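Local coordinates for 23S rRNA (guanine(2535)-N(1))-methyltransferase (PDB 1O9G), which methylates N1 of guanine-2535 in 23S rRNA with S-adenosyl-L-methionine as methyl donor, conferring resistance to the orthosomycin antibiotic avilamycin, at residues V20-A25 against L66-L71; V80-V85 against K95-L100. The protein carries 3 engineered substitutions. One frame throughout, in Å; residues are numbered along the deposited sequence.

Contact 1: V20-A25 against L66-L71; sequences VVLHSA and LTVLGL
Leu22 meets Thr67, Val68 and Leu71 without any flat group between them. The one ring of the two segments, that of His23, belongs to the turning loop: Val21 O lies over the centre of one ring face, 4.0 Å above the plane, and neither the faces nor the edges of the ring touch 66-71. No hydrogen bond crosses between the segments; the contact is made by methyl groups and depends on Leu22, whose CB is directed toward the helix and whose methyls rest on the helix surface. With chi2 at 63°, CD1 folds back while CD2 stands anti to CA, and the branches serve different partners. Leu22 CD2 lies 3.6 Å from Val68 CG2, the two side chains crossing at about a right angle. Leu22 CD2 is also 3.8 Å from Thr67 CG2; the Leu22 and Thr67 side chains slide past each other in opposite directions, as do those of Leu22 and Leu71. Leu22 CD1 lies 4.0 Å from Leu71 CD1, one helical turn on from Thr67. The helix 64-72 follows strand 53-57 and the glycine-containing loop after it, the first beta-alpha step of the Rossmann-like methyltransferase fold; in this class such a loop usually lines the cofactor pocket. Threonine suits its place because its branches divide the work: CG2, anti to the backbone N, is turned to Leu22, while OG1 (chi1 -62°) is hydrogen-bonded to Gly63 O one turn back, which satisfies a buried hydroxyl. The beta-branched Val68 presents only CG2 to the loop, and its side chain also touches Val33 of helix 33-45. Leu22 packs further on Asn96 and Leu99, and Val21 O accepts a hydrogen bond from Arg108 NE.

Contact 2: V80-V85 against K95-L100; sequences VIASDV and KNLALL
This is a buried, apolar strand-to-helix packing within a beta-alpha unit of the Rossmann-like fold: strand 77-84 leads by a short turn to helix 87-98, which returns over the sheet, and Leu97 on that helix and Leu100 three residues on meet Val80 and Ala82. Alternation along the strand places Val80 and Ala82 on this face, while Ile81 is directed to the other side of the sheet, where it touches Val163 and Leu164 of helix 160-164. Beta-branched Val80 is at home in a strand and presents one methyl, CG2, to the leucines. It meets Leu100 tip to tip, with Val80 CG2 3.6 Å from Leu100 CD1; the leucine's CD1 is extended, anti to CA (chi2 176°), which carries it to the strand. Ala82 offers only a methyl, and the longer Leu97 spans the gap: Ala82 CB is 4.0 Å from Leu97 CD1. Leu97 also packs on Cys147 and Ile149 of the neighbouring strand. Farther along, Asp84 stands where related methyltransferases often carry an acid that holds the cofactor ribose; its OD2 is hydrogen-bonded to Gly61 N of the loop after strand 53-57. Asp84 OD1 accepts a hydrogen bond from Val85 N at 2.7 Å, met on the anti side and 16° out of the carboxylate plane.

Overall arrangement
From the N terminus, segment 20-25 precedes helix 33-45 and strand 53-57, and contact 1 closes when the chain returns in helix 64-72. Contact 2 opens only afterwards, on the next strand, 77-84, and closes a much shorter loop through helix 87-98. The two are thus in series, neither nested nor crossed, yet their centres lie about 9 Å apart and they touch. Asn96 joins them: its OD1 probably accepts a hydrogen bond from His23 N, while its CB packs on Thr67. Together they join loop 20-25 and helices 64-72 and 87-98 to strand 77-84, with both helices on the same face of the sheet.

Contact 1: V20-A25 against L66-L71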
ATOM      1  N   VAL A  20      13.193 -10.177  -3.536  1.00 17.09           N
ATOM      2  CA  VAL A  20      13.463 -11.476  -2.937  1.00 16.96           C
ATOM      3  C   VAL A  20      12.260 -12.361  -3.249  1.00 14.49           C
ATOM      4  O   VAL A  20      12.307 -13.158  -4.183  1.00 15.03           O
ATOM      5  CB  VAL A  20      13.768 -11.347  -1.416  1.00 17.68           C
ATOM      6  CG1 VAL A  20      13.953 -12.722  -0.739  1.00 16.91           C
ATOM      7  CG2 VAL A  20      14.974 -10.464  -1.217  1.00 20.27           C
ATOM      8  N   VAL A  21      11.139 -12.150  -2.562  1.00 13.16           N
ATOM      9  CA  VAL A  21       9.882 -12.816  -2.895  1.00 13.51           C
ATOM     10  C   VAL A  21       8.981 -11.840  -3.693  1.00 12.86           C
ATOM     11  O   VAL A  21       8.534 -12.116  -4.825  1.00 12.71           O
ATOM     12  CB  VAL A  21       9.164 -13.342  -1.646  1.00 13.16           C
ATOM     13  CG1 VAL A  21       7.852 -14.100  -2.031  1.00 13.34           C
ATOM     14  CG2 VAL A  21      10.116 -14.246  -0.834  1.00 14.09           C
ATOM     15  N   LEU A  22       8.697 -10.707  -3.073  1.00 12.47           N
ATOM     16  CA  LEU A  22       7.986  -9.620  -3.718  1.00 12.87           C
ATOM     17  C   LEU A  22       8.800  -9.089  -4.881  1.00 13.59           C
ATOM     18  O   LEU A  22      10.035  -9.160  -4.905  1.00 13.86           O
ATOM     19  CB  LEU A  22       7.608  -8.542  -2.701  1.00 13.06           C
ATOM     20  CG  LEU A  22       6.426  -8.887  -1.804  1.00 13.93           C
ATOM     21  CD1 LEU A  22       6.626 -10.093  -0.901  1.00 15.74           C
ATOM     22  CD2 LEU A  22       5.971  -7.676  -0.937  1.00 16.67           C
ATOM     23  N   HIS A  23       8.083  -8.559  -5.850  1.00 13.93           N
ATOM     24  CA  HIS A  23       8.629  -8.231  -7.159  1.00 15.85           C
ATOM     25  C   HIS A  23       9.037  -6.782  -7.263  1.00 17.22           C
ATOM     26  O   HIS A  23       8.297  -5.897  -6.828  1.00 16.77           O
ATOM     27  CB  HIS A  23       7.597  -8.532  -8.231  1.00 14.98           C
ATOM     28  CG  HIS A  23       7.304  -9.985  -8.368  1.00 16.21           C
ATOM     29  ND1 HIS A  23       6.198 -10.597  -7.826  1.00 18.43           N
ATOM     30  CD2 HIS A  23       8.011 -10.960  -8.975  1.00 16.10           C
ATOM     31  CE1 HIS A  23       6.227 -11.887  -8.126  1.00 16.00           C
ATOM     32  NE2 HIS A  23       7.306 -12.126  -8.828  1.00 18.71           N
ATOM     33  N   SER A  24      10.241  -6.594  -7.832  1.00 17.86           N
ATOM     34  CA  SER A  24      10.850  -5.285  -8.082  1.00 18.80           C
ATOM     35  C   SER A  24      10.618  -4.853  -9.524  1.00 19.14           C
ATOM     36  O   SER A  24      10.407  -5.675 -10.403  1.00 19.56           O
ATOM     37  CB  SER A  24      12.368  -5.335  -7.779  1.00 19.51           C
ATOM     38  OG  SER A  24      13.010  -6.361  -8.517  1.00 23.09           O
ATOM     39  N   ALA A  25      10.727  -3.558  -9.753  1.00 19.83           N
ATOM     40  CA  ALA A  25      10.616  -2.955 -11.061  1.00 21.08           C
ATOM     41  C   ALA A  25      11.647  -1.834 -11.194  1.00 22.23           C
ATOM     42  O   ALA A  25      11.910  -1.135 -10.241  1.00 22.41           O
ATOM     43  CB  ALA A  25       9.233  -2.376 -11.203  1.00 22.52           C
ATOM     44  N   LEU A  66       1.249  -2.294  -1.080  1.00 11.08           N
ATOM     45  CA  LEU A  66       0.025  -2.937  -0.655  1.00 10.35           C
ATOM     46  C   LEU A  66       0.269  -4.382  -0.295  1.00 10.16           C
ATOM     47  O   LEU A  66      -0.321  -4.875   0.647  1.00 11.16           O
ATOM     48  CB  LEU A  66      -1.054  -2.799  -1.742  1.00 10.19           C
ATOM     49  CG  LEU A  66      -2.434  -3.347  -1.377  1.00 10.59           C
ATOM     50  CD1 LEU A  66      -3.038  -2.573  -0.220  1.00 11.34           C
ATOM     51  CD2 LEU A  66      -3.327  -3.285  -2.560  1.00 12.54           C
ATOM     52  N   THR A  67       1.163  -5.035  -1.013  1.00 10.26           N
ATOM     53  CA  THR A  67       1.421  -6.445  -0.770  1.00 10.40           C
ATOM     54  C   THR A  67       2.193  -6.636   0.540  1.00 11.42           C
ATOM     55  O   THR A  67       1.886  -7.557   1.323  1.00 11.39           O
ATOM     56  CB  THR A  67       2.169  -7.073  -1.945  1.00 10.69           C
ATOM     57  OG1 THR A  67       1.357  -6.977  -3.138  1.00 11.11           O
ATOM     58  CG2 THR A  67       2.396  -8.544  -1.722  1.00 11.90           C
ATOM     59  N   VAL A  68       3.168  -5.765   0.821  1.00 10.65           N
ATOM     60  CA  VAL A  68       3.872  -5.736   2.118  1.00 11.41           C
ATOM     61  C   VAL A  68       2.839  -5.634   3.237  1.00 10.57           C
ATOM     62  O   VAL A  68       2.881  -6.401   4.190  1.00 12.50           O
ATOM     63  CB  VAL A  68       4.886  -4.574   2.226  1.00 12.37           C
ATOM     64  CG1 VAL A  68       5.273  -4.259   3.665  1.00 16.16           C
ATOM     65  CG2 VAL A  68       6.075  -4.897   1.393  1.00 13.42           C
ATOM     66  N   LEU A  69       1.904  -4.695   3.114  1.00 10.40           N
ATOM     67  CA  LEU A  69       0.926  -4.511   4.157  1.00 11.21           C
ATOM     68  C   LEU A  69      -0.008  -5.687   4.283  1.00 11.19           C
ATOM     69  O   LEU A  69      -0.351  -6.119   5.381  1.00 12.34           O
ATOM     70  CB  LEU A  69       0.165  -3.239   3.961  1.00 11.31           C
ATOM     71  CG  LEU A  69       1.023  -1.984   4.117  1.00 11.76           C
ATOM     72  CD1 LEU A  69       0.198  -0.777   3.661  1.00 14.13           C
ATOM     73  CD2 LEU A  69       1.501  -1.817   5.570  1.00 13.55           C
ATOM     74  N   GLY A  70      -0.421  -6.232   3.142  1.00 10.70           N
ATOM     75  CA  GLY A  70      -1.304  -7.374   3.099  1.00 11.39           C
ATOM     76  C   GLY A  70      -0.740  -8.589   3.831  1.00 12.52           C
ATOM     77  O   GLY A  70      -1.447  -9.248   4.587  1.00 13.09           O
ATOM     78  N   LEU A  71       0.545  -8.875   3.636  1.00 12.43           N
ATOM     79  CA  LEU A  71       1.203  -9.989   4.301  1.00 13.56           C
ATOM     80  C   LEU A  71       1.517  -9.654   5.756  1.00 15.03           C
ATOM     81  O   LEU A  71       1.178 -10.384   6.670  1.00 15.91           O
ATOM     82  CB  LEU A  71       2.461 -10.439   3.544  1.00 13.73           C
ATOM     83  CG  LEU A  71       2.228 -11.013   2.140  1.00 13.91           C
ATOM     84  CD1 LEU A  71       3.546 -11.213   1.414  1.00 14.58           C
ATOM     85  CD2 LEU A  71       1.426 -12.283   2.218  1.00 14.26           C
TER

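Contact 2: V80-V85 against K95-L100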
ATOM      1  N   VAL A  80      -7.936  -6.451   0.510  1.00 11.79           N
ATOM      2  CA  VAL A  80      -7.250  -5.316  -0.065  1.00 10.31           C
ATOM      3  C   VAL A  80      -7.745  -5.078  -1.490  1.00  9.97           C
ATOM      4  O   VAL A  80      -8.162  -5.989  -2.202  1.00 12.53           O
ATOM      5  CB  VAL A  80      -5.701  -5.483  -0.024  1.00 11.48           C
ATOM      6  CG1 VAL A  80      -5.220  -5.623   1.394  1.00 13.44           C
ATOM      7  CG2 VAL A  80      -5.235  -6.665  -0.810  1.00 14.65           C
ATOM      8  N   ILE A  81      -7.661  -3.795  -1.864  1.00  9.97           N
ATOM      9  CA  ILE A  81      -8.055  -3.332  -3.177  1.00  9.83           C
ATOM     10  C   ILE A  81      -6.930  -2.498  -3.751  1.00 10.12           C
ATOM     11  O   ILE A  81      -6.445  -1.595  -3.092  1.00 11.11           O
ATOM     12  CB  ILE A  81      -9.347  -2.490  -3.096  1.00 11.08           C
ATOM     13  CG1 ILE A  81     -10.454  -3.318  -2.409  1.00 13.96           C
ATOM     14  CG2 ILE A  81      -9.747  -2.027  -4.475  1.00 13.48           C
ATOM     15  CD1 ILE A  81     -11.723  -2.568  -2.072  1.00 18.88           C
ATOM     16  N   ALA A  82      -6.569  -2.796  -4.995  1.00 11.40           N
ATOM     17  CA  ALA A  82      -5.544  -2.038  -5.710  1.00 11.24           C
ATOM     18  C   ALA A  82      -6.145  -1.431  -6.972  1.00 11.51           C
ATOM     19  O   ALA A  82      -6.893  -2.070  -7.704  1.00 12.78           O
ATOM     20  CB  ALA A  82      -4.420  -2.901  -6.089  1.00 11.55           C
ATOM     21  N   SER A  83      -5.759  -0.203  -7.235  1.00 11.33           N
ATOM     22  CA  SER A  83      -6.063   0.379  -8.525  1.00 12.03           C
ATOM     23  C   SER A  83      -5.031   1.438  -8.895  1.00 12.40           C
ATOM     24  O   SER A  83      -4.310   1.961  -8.023  1.00 14.00           O
ATOM     25  CB  SER A  83      -7.497   0.924  -8.558  1.00 13.90           C
ATOM     26  OG  SER A  83      -7.728   1.949  -7.609  1.00 14.13           O
ATOM     27  N   ASP A  84      -4.921   1.701 -10.186  1.00 12.90           N
ATOM     28  CA  ASP A  84      -4.025   2.721 -10.731  1.00 15.34           C
ATOM     29  C   ASP A  84      -4.438   3.010 -12.171  1.00 18.54           C
ATOM     30  O   ASP A  84      -5.219   2.282 -12.750  1.00 17.55           O
ATOM     31  CB  ASP A  84      -2.568   2.278 -10.674  1.00 15.84           C
ATOM     32  CG  ASP A  84      -1.588   3.434 -10.494  1.00 18.48           C
ATOM     33  OD1 ASP A  84      -1.874   4.538 -10.997  1.00 22.89           O
ATOM     34  OD2 ASP A  84      -0.508   3.320  -9.899  1.00 20.91           O
ATOM     35  N   VAL A  85      -3.893   4.068 -12.761  1.00 23.94           N
ATOM     36  CA  VAL A  85      -4.392   4.572 -14.026  1.00 29.61           C
ATOM     37  C   VAL A  85      -3.826   3.903 -15.252  1.00 32.76           C
ATOM     38  O   VAL A  85      -4.507   3.892 -16.277  1.00 36.93           O
ATOM     39  CB  VAL A  85      -4.173   6.105 -14.175  1.00 32.80           C
ATOM     40  CG1 VAL A  85      -4.796   6.848 -13.037  1.00 35.01           C
ATOM     41  CG2 VAL A  85      -2.701   6.480 -14.294  1.00 36.00           C
ATOM     42  N   LYS A  95       1.229  -9.465 -10.216  1.00 13.74           N
ATOM     43  CA  LYS A  95       2.174 -10.485  -9.759  1.00 14.74           C
ATOM     44  C   LYS A  95       2.386 -10.380  -8.259  1.00 13.58           C
ATOM     45  O   LYS A  95       2.468 -11.390  -7.564  1.00 14.14           O
ATOM     46  CB  LYS A  95       3.531 -10.402 -10.487  1.00 18.06           C
ATOM     47  CG  LYS A  95       3.483 -10.815 -11.928  1.00 23.46           C
ATOM     48  CD  LYS A  95       4.891 -10.836 -12.524  1.00 29.17           C
ATOM     49  CE  LYS A  95       5.655 -12.114 -12.208  1.00 35.25           C
ATOM     50  NZ  LYS A  95       6.772 -12.321 -13.166  1.00 44.84           N
ATOM     51  N   ASN A  96       2.472  -9.163  -7.744  1.00 11.89           N
ATOM     52  CA  ASN A  96       2.637  -9.001  -6.303  1.00 11.97           C
ATOM     53  C   ASN A  96       1.386  -9.441  -5.566  1.00 11.72           C
ATOM     54  O   ASN A  96       1.480 -10.157  -4.579  1.00 12.70           O
ATOM     55  CB  ASN A  96       3.069  -7.581  -5.908  1.00 12.33           C
ATOM     56  CG  ASN A  96       4.554  -7.368  -6.015  1.00 13.87           C
ATOM     57  OD1 ASN A  96       5.303  -8.257  -5.636  1.00 16.04           O
ATOM     58  ND2 ASN A  96       5.006  -6.183  -6.470  1.00 13.64           N
ATOM     59  N   LEU A  97       0.209  -9.043  -6.038  1.00 11.70           N
ATOM     60  CA  LEU A  97      -1.022  -9.445  -5.361  1.00 12.01           C
ATOM     61  C   LEU A  97      -1.268 -10.954  -5.389  1.00 12.30           C
ATOM     62  O   LEU A  97      -1.944 -11.491  -4.529  1.00 12.64           O
ATOM     63  CB  LEU A  97      -2.257  -8.734  -5.891  1.00 14.38           C
ATOM     64  CG  LEU A  97      -2.346  -7.280  -5.543  1.00 17.89           C
ATOM     65  CD1 LEU A  97      -3.714  -6.811  -6.034  1.00 21.07           C
ATOM     66  CD2 LEU A  97      -2.197  -6.932  -4.112  1.00 22.82           C
ATOM     67  N   ALA A  98      -0.737 -11.628  -6.402  1.00 12.98           N
ATOM     68  CA  ALA A  98      -0.809 -13.080  -6.461  1.00 13.07           C
ATOM     69  C   ALA A  98      -0.165 -13.710  -5.206  1.00 12.80           C
ATOM     70  O   ALA A  98      -0.519 -14.820  -4.828  1.00 15.05           O
ATOM     71  CB  ALA A  98      -0.175 -13.603  -7.726  1.00 14.86           C
ATOM     72  N   LEU A  99       0.792 -13.022  -4.592  1.00 12.65           N
ATOM     73  CA  LEU A  99       1.459 -13.488  -3.388  1.00 12.95           C
ATOM     74  C   LEU A  99       0.614 -13.419  -2.122  1.00 12.73           C
ATOM     75  O   LEU A  99       1.059 -13.859  -1.067  1.00 13.50           O
ATOM     76  CB  LEU A  99       2.763 -12.701  -3.175  1.00 12.80           C
ATOM     77  CG  LEU A  99       3.743 -12.772  -4.354  1.00 11.91           C
ATOM     78  CD1 LEU A  99       4.856 -11.798  -4.095  1.00 13.25           C
ATOM     79  CD2 LEU A  99       4.270 -14.174  -4.557  1.00 14.50           C
ATOM     80  N   LEU A 100      -0.597 -12.897  -2.219  1.00 12.40           N
ATOM     81  CA  LEU A 100      -1.499 -12.819  -1.071  1.00 12.06           C
ATOM     82  C   LEU A 100      -2.281 -14.103  -0.863  1.00 13.10           C
ATOM     83  O   LEU A 100      -3.149 -14.137   0.001  1.00 13.40           O
ATOM     84  CB  LEU A 100      -2.429 -11.625  -1.193  1.00 11.32           C
ATOM     85  CG  LEU A 100      -1.705 -10.295  -1.156  1.00 11.60           C
ATOM     86  CD1 LEU A 100      -2.676  -9.196  -1.372  1.00 14.60           C
ATOM     87  CD2 LEU A 100      -0.944 -10.086   0.165  1.00 13.04           C
TER